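Local structure of Phospholipase/Carboxylesterase (Haliangium ochraceum, 4Q82) at residues M43-V55 / P109-R121. The protein is probably a secreted or lipid-anchored serine esterase of the alpha/beta-hydrolase type that hydrolyses carboxylic or phospholipid esters. Numbering follows the deposited sequence.
Sequences MVDDRPSSARLSV and PRYIERDEWSNER
Asp115 OD1 takes two bonds from Ser50: Ser50 OG donates on the syn side of the carboxylate at 2.6 Å, and Ser50 N comes in at 2.8 Å nearly along the C-O axis. An acidic side chain suits the place because one oxygen can take both donors of this 3-10 residue. Asp115 itself, with positive phi, is the C-prime residue of the Schellman motif ending helix 107-113. Ser49 reads the same helix end: its OG, held between the backbone N and carbonyl carbon (chi1 54°), donates to Ile112 O at 2.8 Å, in the carbonyl plane and on a lone pair. That oxygen also accepts from Asp115 N.

Further along, the Asn119 amide, donor and acceptor in one group, serves both kinds of partner. Asn119 ND2 donates to Asp46 OD1 (2.9 Å) and Arg47 O (3.0 Å), each met from above its plane, while Asn119 OD1 accepts from Arg52 NH2 at 2.8 Å. Arg52, with several N-H groups, also sends NH1 to Arg47 O from the face opposite Asn119 and joins a salt-bridge network with Asp45 and Arg47. A water ties Asn119 OD1 to Trp117 O and, weakly, to Ser49 N.

Apolar packing follows at the start of strand 53-56: branched Leu53 sets CB 3.9 Å from Ile112 CG2 and rests CD2 on Glu113 CB.

Strand 53-56, at the sheet edge, pairs with strand 67-70, whose Tyr70 touches Ser49 and Ile112 and hydrogen-bonds through OH to Arg52 NH2. Ile112 and Trp117 also pack on Val125 of strand 124-128. The segment leading into the edge strand thus lies against the C-terminal end of helix 107-113 and the loop after it.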
# COMPACT_ATOMS: atom_id res chain seq x y z
N MSE A 43 -12.08 11.71 24.53
CA MSE A 43 -10.68 11.66 24.93
C MSE A 43 -9.94 10.60 24.12
O MSE A 43 -10.49 9.54 23.81
CB MSE A 43 -10.54 11.37 26.41
CG MSE A 43 -10.89 9.96 26.79
SE MSE A 43 -10.83 9.84 28.70
CE MSE A 43 -12.55 10.63 29.12
N VAL A 44 -8.69 10.90 23.79
CA VAL A 44 -7.96 10.17 22.77
C VAL A 44 -6.52 9.83 23.19
O VAL A 44 -5.80 10.68 23.70
CB VAL A 44 -7.91 10.99 21.45
CG1 VAL A 44 -7.19 10.25 20.36
CG2 VAL A 44 -9.32 11.37 21.01
N ASP A 45 -6.12 8.58 22.97
CA ASP A 45 -4.73 8.15 23.13
C ASP A 45 -3.84 9.04 22.27
O ASP A 45 -4.13 9.23 21.09
CB ASP A 45 -4.62 6.68 22.73
CG ASP A 45 -3.20 6.12 22.74
OD1 ASP A 45 -2.26 6.73 23.30
OD2 ASP A 45 -3.03 5.02 22.20
N ASP A 46 -2.79 9.62 22.85
CA ASP A 46 -1.86 10.46 22.08
C ASP A 46 -0.40 10.02 22.28
O ASP A 46 0.52 10.76 22.02
CB ASP A 46 -2.01 11.94 22.45
CG ASP A 46 -1.36 12.87 21.42
OD1 ASP A 46 -1.48 12.61 20.19
OD2 ASP A 46 -0.72 13.85 21.84
N ARG A 47 -0.19 8.79 22.76
CA ARG A 47 1.15 8.21 22.77
C ARG A 47 1.72 8.12 21.34
O ARG A 47 0.97 8.02 20.39
CB ARG A 47 1.11 6.83 23.40
CG ARG A 47 0.74 6.85 24.88
CD ARG A 47 0.57 5.42 25.36
NE ARG A 47 -0.45 4.77 24.55
CZ ARG A 47 -0.69 3.46 24.53
NH1 ARG A 47 0.03 2.63 25.28
NH2 ARG A 47 -1.65 2.98 23.74
N PRO A 48 3.05 8.11 21.21
CA PRO A 48 3.67 7.99 19.87
C PRO A 48 3.27 6.68 19.17
O PRO A 48 2.86 5.74 19.83
CB PRO A 48 5.17 8.01 20.17
CG PRO A 48 5.33 8.38 21.60
CD PRO A 48 4.03 8.12 22.31
N SER A 49 3.41 6.63 17.85
CA SER A 49 2.84 5.55 17.06
C SER A 49 3.30 4.15 17.46
O SER A 49 2.52 3.20 17.33
CB SER A 49 3.13 5.79 15.57
OG SER A 49 4.52 5.96 15.34
N SER A 50 4.54 4.00 17.93
CA SER A 50 5.01 2.64 18.24
C SER A 50 4.22 2.01 19.38
O SER A 50 4.19 0.80 19.51
CB SER A 50 6.50 2.61 18.60
OG SER A 50 6.76 3.41 19.73
N ALA A 51 3.56 2.83 20.19
CA ALA A 51 2.76 2.32 21.30
C ALA A 51 1.60 1.47 20.81
O ALA A 51 1.09 0.63 21.54
CB ALA A 51 2.24 3.47 22.15
N ARG A 52 1.19 1.66 19.55
CA ARG A 52 0.05 0.91 19.03
C ARG A 52 0.47 -0.01 17.88
O ARG A 52 -0.36 -0.38 17.05
CB ARG A 52 -1.05 1.87 18.57
CG ARG A 52 -1.63 2.73 19.72
CD ARG A 52 -2.61 3.79 19.21
NE ARG A 52 -1.95 4.70 18.27
CZ ARG A 52 -1.24 5.77 18.64
NH1 ARG A 52 -1.11 6.08 19.92
NH2 ARG A 52 -0.65 6.50 17.72
N LEU A 53 1.74 -0.36 17.84
CA LEU A 53 2.26 -1.29 16.83
C LEU A 53 2.43 -2.67 17.44
O LEU A 53 3.15 -2.80 18.44
CB LEU A 53 3.60 -0.79 16.30
CG LEU A 53 4.32 -1.71 15.31
CD1 LEU A 53 3.49 -1.79 14.02
CD2 LEU A 53 5.72 -1.16 15.03
N SER A 54 1.77 -3.68 16.88
CA SER A 54 1.82 -5.04 17.42
C SER A 54 2.18 -6.06 16.34
O SER A 54 1.66 -6.00 15.23
CB SER A 54 0.49 -5.45 18.04
OG SER A 54 0.10 -4.52 19.04
N VAL A 55 3.05 -7.01 16.69
CA VAL A 55 3.42 -8.08 15.77
C VAL A 55 2.35 -9.16 15.80
O VAL A 55 1.83 -9.53 16.87
CB VAL A 55 4.81 -8.66 16.12
CG1 VAL A 55 4.75 -9.54 17.37
CG2 VAL A 55 5.41 -9.41 14.94
N PRO A 109 5.49 0.90 8.04
CA PRO A 109 5.85 0.31 9.34
C PRO A 109 7.19 0.83 9.88
O PRO A 109 7.38 0.86 11.10
CB PRO A 109 5.90 -1.20 9.04
CG PRO A 109 6.18 -1.28 7.55
CD PRO A 109 5.36 -0.13 6.99
N ARG A 110 8.10 1.22 8.99
CA ARG A 110 9.33 1.87 9.45
C ARG A 110 9.02 3.13 10.25
O ARG A 110 9.50 3.28 11.39
CB ARG A 110 10.23 2.24 8.24
CG ARG A 110 11.45 3.07 8.62
CD ARG A 110 12.09 3.69 7.37
NE ARG A 110 13.20 4.56 7.72
CZ ARG A 110 14.45 4.14 7.89
NH1 ARG A 110 14.76 2.85 7.74
NH2 ARG A 110 15.40 5.01 8.21
N TYR A 111 8.21 4.02 9.69
CA TYR A 111 7.93 5.30 10.36
C TYR A 111 7.11 5.07 11.60
O TYR A 111 7.31 5.75 12.61
CB TYR A 111 7.23 6.28 9.39
CG TYR A 111 8.12 6.44 8.18
CD1 TYR A 111 9.37 7.08 8.30
CD2 TYR A 111 7.77 5.90 6.95
CE1 TYR A 111 10.24 7.17 7.21
CE2 TYR A 111 8.62 5.98 5.87
CZ TYR A 111 9.85 6.62 6.00
OH TYR A 111 10.70 6.68 4.90
N ILE A 112 6.18 4.13 11.54
CA ILE A 112 5.39 3.81 12.75
C ILE A 112 6.29 3.32 13.87
O ILE A 112 6.17 3.77 15.03
CB ILE A 112 4.31 2.75 12.45
CG1 ILE A 112 3.22 3.38 11.57
CG2 ILE A 112 3.71 2.16 13.78
CD1 ILE A 112 2.43 2.35 10.75
N GLU A 113 7.20 2.40 13.55
CA GLU A 113 8.04 1.83 14.59
C GLU A 113 8.96 2.90 15.21
O GLU A 113 9.31 2.84 16.39
CB GLU A 113 8.88 0.67 14.02
CG GLU A 113 9.43 -0.25 15.11
CD GLU A 113 10.79 0.19 15.58
OE1 GLU A 113 11.46 0.94 14.82
OE2 GLU A 113 11.18 -0.20 16.70
N ARG A 114 9.33 3.89 14.40
CA ARG A 114 10.25 4.94 14.83
C ARG A 114 9.56 6.16 15.45
O ARG A 114 10.21 7.18 15.66
CB ARG A 114 11.08 5.42 13.64
CG ARG A 114 12.03 4.35 13.17
CD ARG A 114 12.80 4.80 11.96
NE ARG A 114 13.57 3.68 11.43
CZ ARG A 114 14.90 3.67 11.33
NH1 ARG A 114 15.60 4.72 11.72
NH2 ARG A 114 15.51 2.60 10.83
N ASP A 115 8.26 6.06 15.70
CA ASP A 115 7.45 7.18 16.21
C ASP A 115 7.49 8.41 15.29
O ASP A 115 7.40 9.54 15.76
CB ASP A 115 7.90 7.58 17.62
CG ASP A 115 7.70 6.48 18.61
OD1 ASP A 115 6.76 5.66 18.42
OD2 ASP A 115 8.45 6.43 19.60
N GLU A 116 7.60 8.16 13.98
CA GLU A 116 7.64 9.22 12.98
C GLU A 116 6.37 9.22 12.13
O GLU A 116 6.31 9.85 11.07
CB GLU A 116 8.89 9.07 12.08
CG GLU A 116 10.21 9.17 12.86
CD GLU A 116 11.43 8.81 12.01
OE1 GLU A 116 11.26 8.41 10.84
OE2 GLU A 116 12.58 8.95 12.49
N TRP A 117 5.35 8.52 12.61
CA TRP A 117 4.05 8.45 11.93
C TRP A 117 3.03 9.28 12.70
O TRP A 117 2.64 8.91 13.80
CB TRP A 117 3.62 6.98 11.84
CG TRP A 117 2.34 6.69 11.11
CD1 TRP A 117 1.07 6.60 11.65
CD2 TRP A 117 2.20 6.41 9.71
NE1 TRP A 117 0.17 6.26 10.66
CE2 TRP A 117 0.83 6.16 9.47
CE3 TRP A 117 3.11 6.34 8.63
CZ2 TRP A 117 0.35 5.85 8.19
CZ3 TRP A 117 2.63 6.04 7.37
CH2 TRP A 117 1.25 5.79 7.16
N SER A 118 2.64 10.43 12.14
CA SER A 118 1.75 11.35 12.86
C SER A 118 0.50 10.69 13.45
O SER A 118 -0.16 9.91 12.78
CB SER A 118 1.32 12.50 11.95
OG SER A 118 0.35 13.29 12.60
N ASN A 119 0.18 11.04 14.70
CA ASN A 119 -1.05 10.61 15.34
C ASN A 119 -2.32 11.15 14.66
O ASN A 119 -3.41 10.62 14.88
CB ASN A 119 -1.05 11.01 16.83
CG ASN A 119 -0.17 10.08 17.66
OD1 ASN A 119 0.31 9.05 17.16
ND2 ASN A 119 -0.00 10.42 18.95
N GLU A 120 -2.19 12.14 13.82
CA GLU A 120 -3.31 12.64 13.06
C GLU A 120 -3.78 11.67 11.97
O GLU A 120 -4.86 11.75 11.50
CB GLU A 120 -2.97 13.99 12.48
CG GLU A 120 -2.58 15.01 13.55
CD GLU A 120 -3.53 15.00 14.74
OE1 GLU A 120 -4.71 15.33 14.52
OE2 GLU A 120 -3.13 14.67 15.90
N ARG A 121 -2.92 10.77 11.58
CA ARG A 121 -3.28 9.82 10.54
C ARG A 121 -4.27 8.78 11.05
O ARG A 121 -4.01 8.09 12.03
CB ARG A 121 -2.01 9.16 9.99
CG ARG A 121 -1.17 10.21 9.25
CD ARG A 121 0.20 9.67 8.78
NE ARG A 121 0.97 10.78 8.21
CZ ARG A 121 2.27 10.70 7.91
NH1 ARG A 121 2.92 9.56 8.14
NH2 ARG A 121 2.91 11.75 7.39
O HOH W 1 -0.94 14.75 18.39
O HOH W 2 3.21 9.21 16.49